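Local structure of CD180 antigen (Mus musculus, 3T6Q) at residues A[111-116]-A[136-141]; A[159-164]-A[183-188]; A[67-72]-A[89-94]. The protein may cooperate with MD-1 and TLR4 in the innate immune response of B cells to bacterial lipopolysaccharide, leads to NF-kappa-B activation and takes part in B-cell life-or-death decisions. All coordinates share one frame; numbering follows the deposited sequence.

Interaction 1 of 3, residues A[111-116]-A[136-141]; sequences FFIQTG and LGSNHI
Asn139 reaches into the turn at 112-116 and uses both ends of its amide there. ND2 donates to Phe112 O at 3.1 Å in a nearly straight bond (170°) that lies in the amide plane. OD1 takes Thr115 N on a lone pair at 2.8 Å and, weakly, Gly116 N. Asparagine suits this buried place because one short, flat group can serve a carbonyl and an N-H together. Phe112 O is held twice: Thr115 OG1 meets it at 2.9 Å from the opposite face of its plane. A chi1 of 48°, with OG1 between the backbone N and the carbonyl carbon, folds the hydroxyl back to that oxygen.

Among the backbone contacts, Gln114 N donates to Gly137 O at 2.8 Å, and a CA-H...O contact joins Gln114 CA to Ser138 O at 3.3 Å. One water links Gln114 NE2 to Ser138 O; OE1 of Gln114 and OG of Ser138 bond to the chain of another protein.

Apolar contact is slight. Phe112 CB meets Leu136 CD2 at 4.0 Å, and Ile113 CG2 packs on Gly137 O, 3.5 Å apart. At the far end Gly116 O sits at the edge of the His140 ring. The asparagine that binds the preceding coil's backbone is characteristic of the asparagine ladder of leucine-rich repeats, here between LRR 4 and LRR 5.

Interaction 2 of 3, residues A[159-164]-A[183-188]; sequences DFQNNA and SLNLNG
Asp159 and Asn185 stand side by side on the same face of the parallel sheet and point the same way. Both have CG anti to the backbone N, but carboxylate and amide are turned 73° apart. Asn185 ND2 thus meets Asp159 OD2 from above the carboxylate plane, at 3.1 Å. Each short polar side chain also closes an Asx turn over its own chain: Asp159 OD1 accepts Gln161 N at 3.0 Å, and Asn185 OD1 accepts Asn187 N. The next pair, Gln161 and Asn187, repeats the side-by-side alignment with amide planes 55° apart.

Phe160 turns to the buried side, where Leu184 CD2 touches the edge of its ring 3.7 Å from CD2 and Leu186 CD2 nears its CB; bulky apolar residues suit this interior. Between the two layers Phe160 N donates to Asn185 O and Asn162 N to Asn187 O, each at 2.8 Å.

The contact joins LRR 6 to LRR 7 where strands 157-159 and 182-185 end, with helix 170-174 in the chain between them. Strand 133-135 of the preceding repeat flanks it on one side; Leu136, just after that strand, bonds to Asn163. Strand 203-208 lies on the other, with Asn208 against Asn185 and Asn187.

Interaction 3 of 3, residues A[67-72]-A[89-94]; sequences CQIYWI and TANPLI
Pro92 presses its CG onto one face of the Tyr70 ring, where LRR 3 stacks on LRR 2 in the leucine-rich-repeat solenoid. This CH-pi contact is close: CG lies 3.6 Å from the ring centroid, 19° off the normal, with the nearest ring atom CE1. Pro92 is the centre of an inverse gamma turn. Its compact, rigid ring is the bump, and the flat tyrosine offers it a broad seat.

A second bump follows. Ile94 leans over the six-membered ring of Trp71, its CB 4.0 Å from the centroid. The two branches spread across that ring, CG2 coming to 3.4 Å from CH2 while CD1 lies near CZ2 and also approaches Tyr70 CB. A branched isoleucine thus fills the angle between the two aromatic side chains. Ile94 N completes this end by donating to Tyr70 O at 2.8 Å.

Toward the core of the solenoid, Leu93 fits the hollow between Ile69 and Ile72: its CD2 is 3.7 Å from Ile69 CG2 and 3.9 Å from Ile72 CD1. Leu93 continues inward to Phe112 and Phe122.

At the other end Asn91 plugs the turn of residues 67-69, while its ND2 bonds to Leu64 O and Leu88 O. Asn91 OD1 accepts Cys67 N at 2.9 Å and Ile69 N at 3.0 Å, the two donors arriving from opposite faces of its carbonyl plane.

The three contacts come in chain order 3, 1, 2 and join LRR 2 to 3, 4 to 5, and 6 to 7, at or just beyond the ends of the short parallel strands that line the inside of the horseshoe; interaction 3 also reaches strand 71-72. Centres of interactions 3 and 1 are about 11 Å apart, those of 1 and 2 about 10 Å, and those of 3 and 2 about 21 Å. Neighbouring contacts touch: Ile113 O lies 2.8 Å from Ala90 N, and Leu136 N 2.8 Å from Asp159 O, both probable hydrogen bonds. Backbone and asparagine contacts thus tie LRR 2 to LRR 7 in a row, each interaction bordering the chain of another protein.

Interaction 1 of 3, residues A[111-116]-A[136-141]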
ATOM      1  N   PHE A 111       1.724  -9.693 -14.158  1.00 18.09           N
ATOM      2  CA  PHE A 111       2.271  -9.329 -12.820  1.00 19.39           C
ATOM      3  C   PHE A 111       1.824  -7.903 -12.477  1.00 20.43           C
ATOM      4  O   PHE A 111       2.094  -6.930 -13.219  1.00 18.88           O
ATOM      5  CB  PHE A 111       3.778  -9.429 -12.850  1.00 19.79           C
ATOM      6  CG  PHE A 111       4.280 -10.844 -13.117  1.00 23.67           C
ATOM      7  CD1 PHE A 111       4.716 -11.660 -12.064  1.00 21.36           C
ATOM      8  CD2 PHE A 111       4.203 -11.406 -14.417  1.00 22.39           C
ATOM      9  CE1 PHE A 111       5.186 -12.962 -12.300  1.00 19.97           C
ATOM     10  CE2 PHE A 111       4.626 -12.734 -14.651  1.00 25.25           C
ATOM     11  CZ  PHE A 111       5.119 -13.506 -13.584  1.00 24.85           C
ATOM     12  N   PHE A 112       1.107  -7.799 -11.387  1.00 19.01           N
ATOM     13  CA  PHE A 112       0.555  -6.521 -10.920  1.00 19.32           C
ATOM     14  C   PHE A 112       0.942  -6.342  -9.438  1.00 18.36           C
ATOM     15  O   PHE A 112       0.172  -5.834  -8.638  1.00 17.30           O
ATOM     16  CB  PHE A 112      -0.963  -6.547 -11.085  1.00 20.64           C
ATOM     17  CG  PHE A 112      -1.497  -5.421 -11.909  1.00 25.06           C
ATOM     18  CD1 PHE A 112      -2.126  -4.337 -11.298  1.00 29.88           C
ATOM     19  CD2 PHE A 112      -1.392  -5.456 -13.303  1.00 28.43           C
ATOM     20  CE1 PHE A 112      -2.627  -3.291 -12.048  1.00 25.83           C
ATOM     21  CE2 PHE A 112      -1.916  -4.411 -14.070  1.00 26.91           C
ATOM     22  CZ  PHE A 112      -2.506  -3.332 -13.436  1.00 28.89           C
ATOM     23  N   ILE A 113       2.165  -6.747  -9.105  1.00 16.51           N
ATOM     24  CA  ILE A 113       2.642  -6.755  -7.711  1.00 16.64           C
ATOM     25  C   ILE A 113       2.903  -5.315  -7.215  1.00 16.62           C
ATOM     26  O   ILE A 113       3.485  -4.488  -7.919  1.00 17.81           O
ATOM     27  CB  ILE A 113       3.908  -7.679  -7.614  1.00 17.36           C
ATOM     28  CG1 ILE A 113       3.522  -9.150  -7.858  1.00 15.58           C
ATOM     29  CG2 ILE A 113       4.649  -7.519  -6.270  1.00 16.98           C
ATOM     30  CD1 ILE A 113       4.697 -10.056  -8.251  1.00 17.23           C
ATOM     31  N   GLN A 114       2.510  -5.031  -5.969  1.00 16.93           N
ATOM     32  CA  GLN A 114       2.845  -3.757  -5.346  1.00 17.62           C
ATOM     33  C   GLN A 114       2.550  -2.606  -6.325  1.00 17.96           C
ATOM     34  O   GLN A 114       3.417  -1.774  -6.653  1.00 19.39           O
ATOM     35  CB  GLN A 114       4.289  -3.682  -4.824  1.00 17.36           C
ATOM     36  CG  GLN A 114       4.447  -2.601  -3.738  1.00 18.11           C
ATOM     37  CD  GLN A 114       5.872  -2.514  -3.200  1.00 20.68           C
ATOM     38  OE1 GLN A 114       6.787  -2.136  -3.928  1.00 20.75           O
ATOM     39  NE2 GLN A 114       6.056  -2.847  -1.916  1.00 20.28           N
ATOM     40  N   THR A 115       1.296  -2.571  -6.751  1.00 17.99           N
ATOM     41  CA  THR A 115       0.765  -1.484  -7.580  1.00 17.48           C
ATOM     42  C   THR A 115      -0.202  -0.604  -6.783  1.00 19.67           C
ATOM     43  O   THR A 115      -0.907   0.243  -7.362  1.00 22.25           O
ATOM     44  CB  THR A 115       0.042  -2.057  -8.821  1.00 18.09           C
ATOM     45  OG1 THR A 115      -0.839  -3.092  -8.369  1.00 18.42           O
ATOM     46  CG2 THR A 115       1.094  -2.640  -9.790  1.00 16.28           C
ATOM     47  N   GLY A 116      -0.312  -0.841  -5.485  1.00 22.77           N
ATOM     48  CA  GLY A 116      -1.176  -0.026  -4.637  1.00 19.06           C
ATOM     49  C   GLY A 116      -2.655  -0.351  -4.671  1.00 22.12           C
ATOM     50  O   GLY A 116      -3.464   0.372  -4.070  1.00 20.61           O
ATOM     51  N   LEU A 136      -0.721 -10.777  -7.772  1.00 17.61           N
ATOM     52  CA  LEU A 136      -1.342  -9.611  -7.160  1.00 17.27           C
ATOM     53  C   LEU A 136      -0.694  -9.317  -5.795  1.00 18.00           C
ATOM     54  O   LEU A 136      -1.314  -8.713  -4.942  1.00 17.88           O
ATOM     55  CB  LEU A 136      -2.805  -9.942  -6.986  1.00 16.80           C
ATOM     56  CG  LEU A 136      -3.568 -10.228  -8.330  1.00 17.55           C
ATOM     57  CD1 LEU A 136      -5.020 -10.549  -7.996  1.00 19.20           C
ATOM     58  CD2 LEU A 136      -3.507  -9.026  -9.265  1.00 18.68           C
ATOM     59  N   GLY A 137       0.529  -9.791  -5.594  1.00 20.22           N
ATOM     60  CA  GLY A 137       1.204  -9.668  -4.243  1.00 20.51           C
ATOM     61  C   GLY A 137       1.474  -8.234  -3.785  1.00 20.24           C
ATOM     62  O   GLY A 137       1.578  -7.319  -4.620  1.00 22.54           O
ATOM     63  N   SER A 138       1.617  -8.039  -2.470  1.00 18.21           N
ATOM     64  CA  SER A 138       2.122  -6.760  -1.897  1.00 17.74           C
ATOM     65  C   SER A 138       1.213  -5.557  -2.207  1.00 18.00           C
ATOM     66  O   SER A 138       1.685  -4.422  -2.342  1.00 18.58           O
ATOM     67  CB  SER A 138       3.559  -6.465  -2.337  1.00 17.39           C
ATOM     68  OG  SER A 138       4.383  -7.599  -2.062  1.00 18.85           O
ATOM     69  N   ASN A 139      -0.088  -5.817  -2.195  1.00 17.36           N
ATOM     70  CA  ASN A 139      -1.122  -4.819  -2.422  1.00 18.17           C
ATOM     71  C   ASN A 139      -1.980  -4.588  -1.188  1.00 19.48           C
ATOM     72  O   ASN A 139      -1.517  -4.897  -0.079  1.00 25.25           O
ATOM     73  CB  ASN A 139      -1.948  -5.221  -3.662  1.00 17.65           C
ATOM     74  CG  ASN A 139      -1.185  -4.960  -4.945  1.00 20.06           C
ATOM     75  OD1 ASN A 139      -0.563  -3.892  -5.103  1.00 19.99           O
ATOM     76  ND2 ASN A 139      -1.194  -5.920  -5.843  1.00 17.66           N
ATOM     77  N   HIS A 140      -3.205  -4.058  -1.340  1.00 19.57           N
ATOM     78  CA  HIS A 140      -4.097  -3.830  -0.193  1.00 20.90           C
ATOM     79  C   HIS A 140      -5.319  -4.725  -0.320  1.00 21.67           C
ATOM     80  O   HIS A 140      -6.407  -4.413   0.195  1.00 21.86           O
ATOM     81  CB  HIS A 140      -4.617  -2.360  -0.125  1.00 23.28           C
ATOM     82  CG  HIS A 140      -3.546  -1.310   0.085  1.00 29.58           C
ATOM     83  ND1 HIS A 140      -3.112  -0.940   1.313  1.00 30.65           N
ATOM     84  CD2 HIS A 140      -2.851  -0.510  -0.834  1.00 30.86           C
ATOM     85  CE1 HIS A 140      -2.174   0.025   1.187  1.00 29.35           C
ATOM     86  NE2 HIS A 140      -2.013   0.288  -0.126  1.00 29.57           N
ATOM     87  N   ILE A 141      -5.176  -5.816  -1.039  1.00 21.43           N
ATOM     88  CA  ILE A 141      -6.332  -6.664  -1.402  1.00 22.83           C
ATOM     89  C   ILE A 141      -6.789  -7.405  -0.147  1.00 25.01           C
ATOM     90  O   ILE A 141      -5.952  -7.942   0.622  1.00 23.19           O
ATOM     91  CB  ILE A 141      -5.919  -7.664  -2.519  1.00 20.86           C
ATOM     92  CG1 ILE A 141      -5.650  -6.896  -3.822  1.00 22.19           C
ATOM     93  CG2 ILE A 141      -6.998  -8.711  -2.795  1.00 24.30           C
ATOM     94  CD1 ILE A 141      -4.971  -7.711  -4.929  1.00 22.67           C
TER
HETATM   95  O   HOH W   1       3.624  -3.443  -0.235  1.00 25.25           O
HETATM   96  O   HOH W   2       0.879  -1.852  -2.890  1.00 22.51           O

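Interaction 2 of 3, residues A[159-164]-A[183-188]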
ATOM      1  N   ASP A 159      -1.783 -15.610  -7.230  1.00 20.78           N
ATOM      2  CA  ASP A 159      -0.818 -15.318  -6.182  1.00 17.31           C
ATOM      3  C   ASP A 159      -1.154 -14.023  -5.442  1.00 18.88           C
ATOM      4  O   ASP A 159      -1.152 -12.938  -6.040  1.00 17.66           O
ATOM      5  CB  ASP A 159       0.563 -15.263  -6.831  1.00 18.50           C
ATOM      6  CG  ASP A 159       1.710 -15.222  -5.807  1.00 19.41           C
ATOM      7  OD1 ASP A 159       1.691 -14.379  -4.879  1.00 20.87           O
ATOM      8  OD2 ASP A 159       2.647 -16.055  -5.928  1.00 19.38           O
ATOM      9  N   PHE A 160      -1.429 -14.146  -4.144  1.00 16.97           N
ATOM     10  CA  PHE A 160      -1.777 -13.018  -3.302  1.00 18.36           C
ATOM     11  C   PHE A 160      -0.750 -12.810  -2.176  1.00 18.76           C
ATOM     12  O   PHE A 160      -1.096 -12.277  -1.131  1.00 18.37           O
ATOM     13  CB  PHE A 160      -3.148 -13.217  -2.666  1.00 19.57           C
ATOM     14  CG  PHE A 160      -4.323 -13.225  -3.626  1.00 22.04           C
ATOM     15  CD1 PHE A 160      -4.943 -12.028  -4.030  1.00 21.40           C
ATOM     16  CD2 PHE A 160      -4.882 -14.439  -4.049  1.00 23.47           C
ATOM     17  CE1 PHE A 160      -6.067 -12.055  -4.877  1.00 24.66           C
ATOM     18  CE2 PHE A 160      -5.998 -14.468  -4.897  1.00 23.53           C
ATOM     19  CZ  PHE A 160      -6.604 -13.279  -5.299  1.00 22.53           C
ATOM     20  N   GLN A 161       0.499 -13.225  -2.383  1.00 18.22           N
ATOM     21  CA  GLN A 161       1.518 -13.145  -1.314  1.00 20.52           C
ATOM     22  C   GLN A 161       1.559 -11.730  -0.694  1.00 18.98           C
ATOM     23  O   GLN A 161       1.575 -10.758  -1.420  1.00 20.47           O
ATOM     24  CB  GLN A 161       2.899 -13.480  -1.890  1.00 19.88           C
ATOM     25  CG  GLN A 161       4.015 -13.260  -0.862  1.00 24.58           C
ATOM     26  CD  GLN A 161       5.327 -13.972  -1.162  1.00 30.92           C
ATOM     27  OE1 GLN A 161       6.388 -13.546  -0.686  1.00 37.57           O
ATOM     28  NE2 GLN A 161       5.264 -15.074  -1.883  1.00 27.15           N
ATOM     29  N   ASN A 162       1.571 -11.611   0.639  1.00 16.88           N
ATOM     30  CA  ASN A 162       1.729 -10.280   1.253  1.00 18.01           C
ATOM     31  C   ASN A 162       0.552  -9.305   0.993  1.00 18.44           C
ATOM     32  O   ASN A 162       0.742  -8.200   0.490  1.00 18.81           O
ATOM     33  CB  ASN A 162       3.086  -9.647   0.844  1.00 18.80           C
ATOM     34  CG  ASN A 162       3.428  -8.398   1.658  1.00 23.01           C
ATOM     35  OD1 ASN A 162       3.098  -8.294   2.845  1.00 23.27           O
ATOM     36  ND2 ASN A 162       4.142  -7.484   1.045  1.00 23.08           N
ATOM     37  N   ASN A 163      -0.673  -9.708   1.367  1.00 18.95           N
ATOM     38  CA  ASN A 163      -1.848  -8.842   1.215  1.00 20.17           C
ATOM     39  C   ASN A 163      -2.575  -8.789   2.550  1.00 20.71           C
ATOM     40  O   ASN A 163      -1.997  -9.124   3.568  1.00 23.47           O
ATOM     41  CB  ASN A 163      -2.741  -9.318   0.041  1.00 21.40           C
ATOM     42  CG  ASN A 163      -2.328  -8.695  -1.298  1.00 20.14           C
ATOM     43  OD1 ASN A 163      -2.527  -7.510  -1.512  1.00 22.66           O
ATOM     44  ND2 ASN A 163      -1.724  -9.474  -2.176  1.00 19.12           N
ATOM     45  N   ALA A 164      -3.814  -8.328   2.559  1.00 22.87           N
ATOM     46  CA  ALA A 164      -4.534  -8.108   3.780  1.00 21.67           C
ATOM     47  C   ALA A 164      -5.726  -9.045   3.829  1.00 23.63           C
ATOM     48  O   ALA A 164      -6.813  -8.663   4.268  1.00 25.05           O
ATOM     49  CB  ALA A 164      -5.002  -6.653   3.836  1.00 23.57           C
ATOM     50  N   SER A 183      -3.072 -23.365  -8.266  1.00 24.40           N
ATOM     51  CA  SER A 183      -2.117 -23.098  -7.183  1.00 22.89           C
ATOM     52  C   SER A 183      -2.453 -21.731  -6.682  1.00 23.91           C
ATOM     53  O   SER A 183      -2.468 -20.769  -7.452  1.00 25.34           O
ATOM     54  CB  SER A 183      -0.677 -23.122  -7.662  1.00 23.80           C
ATOM     55  OG  SER A 183      -0.320 -24.434  -8.094  1.00 25.65           O
ATOM     56  N   LEU A 184      -2.755 -21.640  -5.402  1.00 20.18           N
ATOM     57  CA  LEU A 184      -3.257 -20.404  -4.847  1.00 20.72           C
ATOM     58  C   LEU A 184      -2.250 -20.038  -3.734  1.00 20.75           C
ATOM     59  O   LEU A 184      -2.045 -20.823  -2.819  1.00 18.42           O
ATOM     60  CB  LEU A 184      -4.622 -20.681  -4.257  1.00 19.64           C
ATOM     61  CG  LEU A 184      -5.697 -19.628  -4.012  1.00 32.04           C
ATOM     62  CD1 LEU A 184      -6.420 -19.896  -2.688  1.00 27.14           C
ATOM     63  CD2 LEU A 184      -5.267 -18.155  -4.113  1.00 25.30           C
ATOM     64  N   ASN A 185      -1.553 -18.908  -3.863  1.00 18.52           N
ATOM     65  CA  ASN A 185      -0.550 -18.528  -2.854  1.00 18.73           C
ATOM     66  C   ASN A 185      -1.103 -17.454  -1.923  1.00 16.88           C
ATOM     67  O   ASN A 185      -1.361 -16.303  -2.353  1.00 20.02           O
ATOM     68  CB  ASN A 185       0.747 -18.051  -3.546  1.00 17.29           C
ATOM     69  CG  ASN A 185       1.857 -17.744  -2.532  1.00 21.10           C
ATOM     70  OD1 ASN A 185       1.691 -17.980  -1.329  1.00 21.65           O
ATOM     71  ND2 ASN A 185       2.946 -17.144  -2.996  1.00 20.51           N
ATOM     72  N   LEU A 186      -1.315 -17.816  -0.658  1.00 17.32           N
ATOM     73  CA  LEU A 186      -1.707 -16.857   0.375  1.00 16.75           C
ATOM     74  C   LEU A 186      -0.614 -16.595   1.437  1.00 17.31           C
ATOM     75  O   LEU A 186      -0.910 -16.100   2.534  1.00 16.29           O
ATOM     76  CB  LEU A 186      -3.002 -17.276   1.074  1.00 18.73           C
ATOM     77  CG  LEU A 186      -4.214 -17.183   0.147  1.00 22.35           C
ATOM     78  CD1 LEU A 186      -5.387 -18.030   0.650  1.00 21.21           C
ATOM     79  CD2 LEU A 186      -4.632 -15.707   0.017  1.00 23.64           C
ATOM     80  N   ASN A 187       0.633 -16.908   1.092  1.00 15.90           N
ATOM     81  CA  ASN A 187       1.797 -16.593   1.949  1.00 16.36           C
ATOM     82  C   ASN A 187       1.725 -15.150   2.430  1.00 17.52           C
ATOM     83  O   ASN A 187       1.527 -14.264   1.630  1.00 16.44           O
ATOM     84  CB  ASN A 187       3.096 -16.793   1.125  1.00 18.89           C
ATOM     85  CG  ASN A 187       4.371 -16.526   1.931  1.00 20.81           C
ATOM     86  OD1 ASN A 187       4.346 -16.460   3.159  1.00 21.47           O
ATOM     87  ND2 ASN A 187       5.490 -16.384   1.236  1.00 23.26           N
ATOM     88  N   GLY A 188       1.873 -14.912   3.733  1.00 19.11           N
ATOM     89  CA  GLY A 188       1.934 -13.539   4.238  1.00 20.83           C
ATOM     90  C   GLY A 188       0.556 -12.891   4.300  1.00 22.66           C
ATOM     91  O   GLY A 188       0.446 -11.676   4.232  1.00 24.00           O
TER
HETATM   92  O   HOH W   3       3.007 -10.270   5.177  1.00 54.49           O

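Interaction 3 of 3, residues A[67-72]-A[89-94]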
ATOM      1  N   CYS A  67       8.434   1.641 -13.458  1.00 22.24           N
ATOM      2  CA  CYS A  67       8.622   2.673 -14.501  1.00 23.23           C
ATOM      3  C   CYS A  67       7.920   3.987 -14.156  1.00 23.29           C
ATOM      4  O   CYS A  67       7.719   4.829 -15.031  1.00 21.82           O
ATOM      5  CB  CYS A  67       8.122   2.163 -15.874  1.00 21.06           C
ATOM      6  SG  CYS A  67       9.413   1.150 -16.617  1.00 23.12           S
ATOM      7  N   GLN A  68       7.511   4.137 -12.901  1.00 21.78           N
ATOM      8  CA  GLN A  68       6.811   5.358 -12.459  1.00 26.18           C
ATOM      9  C   GLN A  68       5.513   5.626 -13.247  1.00 27.07           C
ATOM     10  O   GLN A  68       5.114   6.782 -13.469  1.00 23.17           O
ATOM     11  CB  GLN A  68       7.792   6.555 -12.478  1.00 27.16           C
ATOM     12  CG  GLN A  68       8.924   6.389 -11.480  1.00 35.10           C
ATOM     13  CD  GLN A  68       9.961   7.485 -11.577  1.00 48.25           C
ATOM     14  OE1 GLN A  68      11.139   7.217 -11.773  1.00 52.75           O
ATOM     15  NE2 GLN A  68       9.528   8.731 -11.441  1.00 46.78           N
ATOM     16  N   ILE A  69       4.810   4.559 -13.638  1.00 21.88           N
ATOM     17  CA  ILE A  69       3.573   4.696 -14.390  1.00 20.53           C
ATOM     18  C   ILE A  69       2.409   4.958 -13.443  1.00 23.66           C
ATOM     19  O   ILE A  69       2.172   4.163 -12.540  1.00 21.47           O
ATOM     20  CB  ILE A  69       3.271   3.405 -15.197  1.00 17.73           C
ATOM     21  CG1 ILE A  69       4.396   3.144 -16.180  1.00 19.42           C
ATOM     22  CG2 ILE A  69       1.919   3.524 -15.892  1.00 17.91           C
ATOM     23  CD1 ILE A  69       4.414   1.654 -16.637  1.00 20.51           C
ATOM     24  N   TYR A  70       1.733   6.102 -13.618  1.00 20.68           N
ATOM     25  CA  TYR A  70       0.536   6.453 -12.854  1.00 21.61           C
ATOM     26  C   TYR A  70      -0.740   6.195 -13.628  1.00 19.34           C
ATOM     27  O   TYR A  70      -1.779   6.009 -13.013  1.00 25.39           O
ATOM     28  CB  TYR A  70       0.580   7.941 -12.448  1.00 22.65           C
ATOM     29  CG  TYR A  70       1.681   8.234 -11.433  1.00 24.81           C
ATOM     30  CD1 TYR A  70       1.405   8.223 -10.066  1.00 23.41           C
ATOM     31  CD2 TYR A  70       2.996   8.498 -11.843  1.00 27.08           C
ATOM     32  CE1 TYR A  70       2.403   8.505  -9.125  1.00 27.50           C
ATOM     33  CE2 TYR A  70       4.017   8.735 -10.902  1.00 29.73           C
ATOM     34  CZ  TYR A  70       3.706   8.746  -9.544  1.00 28.28           C
ATOM     35  OH  TYR A  70       4.685   9.011  -8.582  1.00 34.44           O
ATOM     36  N   TRP A  71      -0.688   6.208 -14.966  1.00 21.35           N
ATOM     37  CA  TRP A  71      -1.905   6.101 -15.769  1.00 21.13           C
ATOM     38  C   TRP A  71      -1.743   5.088 -16.873  1.00 19.29           C
ATOM     39  O   TRP A  71      -0.782   5.146 -17.596  1.00 22.87           O
ATOM     40  CB  TRP A  71      -2.266   7.458 -16.418  1.00 23.38           C
ATOM     41  CG  TRP A  71      -2.555   8.508 -15.375  1.00 26.48           C
ATOM     42  CD1 TRP A  71      -1.651   9.426 -14.806  1.00 29.44           C
ATOM     43  CD2 TRP A  71      -3.822   8.720 -14.656  1.00 26.75           C
ATOM     44  NE1 TRP A  71      -2.285  10.205 -13.852  1.00 26.11           N
ATOM     45  CE2 TRP A  71      -3.580   9.822 -13.702  1.00 27.87           C
ATOM     46  CE3 TRP A  71      -5.075   8.137 -14.697  1.00 26.86           C
ATOM     47  CZ2 TRP A  71      -4.578  10.299 -12.871  1.00 27.98           C
ATOM     48  CZ3 TRP A  71      -6.072   8.637 -13.854  1.00 27.50           C
ATOM     49  CH2 TRP A  71      -5.826   9.689 -12.963  1.00 30.31           C
ATOM     50  N   ILE A  72      -2.740   4.227 -17.053  1.00 21.11           N
ATOM     51  CA  ILE A  72      -2.788   3.334 -18.254  1.00 22.92           C
ATOM     52  C   ILE A  72      -4.098   3.620 -18.998  1.00 25.12           C
ATOM     53  O   ILE A  72      -5.164   3.196 -18.543  1.00 24.80           O
ATOM     54  CB  ILE A  72      -2.735   1.831 -17.863  1.00 22.14           C
ATOM     55  CG1 ILE A  72      -1.583   1.588 -16.874  1.00 23.04           C
ATOM     56  CG2 ILE A  72      -2.591   0.950 -19.133  1.00 19.28           C
ATOM     57  CD1 ILE A  72      -1.380   0.097 -16.514  1.00 23.51           C
ATOM     58  N   THR A  89       4.593  -4.608 -12.320  1.00 18.99           N
ATOM     59  CA  THR A  89       4.960  -4.600 -10.911  1.00 19.74           C
ATOM     60  C   THR A  89       5.589  -3.262 -10.476  1.00 18.35           C
ATOM     61  O   THR A  89       6.410  -2.709 -11.199  1.00 16.81           O
ATOM     62  CB  THR A  89       5.939  -5.753 -10.665  1.00 18.32           C
ATOM     63  OG1 THR A  89       5.188  -6.974 -10.820  1.00 18.41           O
ATOM     64  CG2 THR A  89       6.514  -5.691  -9.201  1.00 17.05           C
ATOM     65  N   ALA A  90       5.199  -2.794  -9.288  1.00 18.24           N
ATOM     66  CA  ALA A  90       5.835  -1.662  -8.596  1.00 19.37           C
ATOM     67  C   ALA A  90       5.629  -0.309  -9.312  1.00 21.64           C
ATOM     68  O   ALA A  90       6.503   0.578  -9.254  1.00 21.05           O
ATOM     69  CB  ALA A  90       7.314  -1.901  -8.317  1.00 18.55           C
ATOM     70  N   ASN A  91       4.483  -0.176  -9.986  1.00 23.06           N
ATOM     71  CA  ASN A  91       4.067   1.113 -10.580  1.00 22.05           C
ATOM     72  C   ASN A  91       2.937   1.705  -9.752  1.00 21.38           C
ATOM     73  O   ASN A  91       2.014   0.991  -9.363  1.00 20.00           O
ATOM     74  CB  ASN A  91       3.632   0.943 -12.070  1.00 21.53           C
ATOM     75  CG  ASN A  91       4.801   0.731 -12.962  1.00 21.35           C
ATOM     76  OD1 ASN A  91       5.586   1.676 -13.206  1.00 20.12           O
ATOM     77  ND2 ASN A  91       5.006  -0.515 -13.393  1.00 18.77           N
ATOM     78  N   PRO A  92       2.993   3.015  -9.471  1.00 20.80           N
ATOM     79  CA  PRO A  92       1.950   3.583  -8.594  1.00 24.02           C
ATOM     80  C   PRO A  92       0.642   3.948  -9.339  1.00 26.82           C
ATOM     81  O   PRO A  92       0.275   5.146  -9.481  1.00 23.36           O
ATOM     82  CB  PRO A  92       2.647   4.848  -8.036  1.00 23.44           C
ATOM     83  CG  PRO A  92       3.537   5.284  -9.194  1.00 24.10           C
ATOM     84  CD  PRO A  92       4.086   3.975  -9.733  1.00 23.45           C
ATOM     85  N   LEU A  93      -0.080   2.921  -9.782  1.00 24.98           N
ATOM     86  CA  LEU A  93      -1.145   3.135 -10.762  1.00 20.29           C
ATOM     87  C   LEU A  93      -2.348   3.802 -10.108  1.00 18.23           C
ATOM     88  O   LEU A  93      -2.848   3.341  -9.108  1.00 21.99           O
ATOM     89  CB  LEU A  93      -1.599   1.797 -11.381  1.00 21.58           C
ATOM     90  CG  LEU A  93      -0.509   1.005 -12.111  1.00 22.93           C
ATOM     91  CD1 LEU A  93      -1.005  -0.371 -12.558  1.00 22.63           C
ATOM     92  CD2 LEU A  93      -0.033   1.823 -13.311  1.00 23.73           C
ATOM     93  N   ILE A  94      -2.823   4.876 -10.720  1.00 21.84           N
ATOM     94  CA  ILE A  94      -4.050   5.557 -10.287  1.00 18.82           C
ATOM     95  C   ILE A  94      -5.272   4.964 -11.011  1.00 21.09           C
ATOM     96  O   ILE A  94      -6.329   4.811 -10.417  1.00 20.28           O
ATOM     97  CB  ILE A  94      -3.949   7.078 -10.557  1.00 19.01           C
ATOM     98  CG1 ILE A  94      -2.739   7.657  -9.789  1.00 20.85           C
ATOM     99  CG2 ILE A  94      -5.259   7.810 -10.146  1.00 19.45           C
ATOM    100  CD1 ILE A  94      -2.342   9.048 -10.246  1.00 29.07           C
TER
HETATM  101  O   HOH W   4       7.354   3.033 -10.326  1.00 19.80           O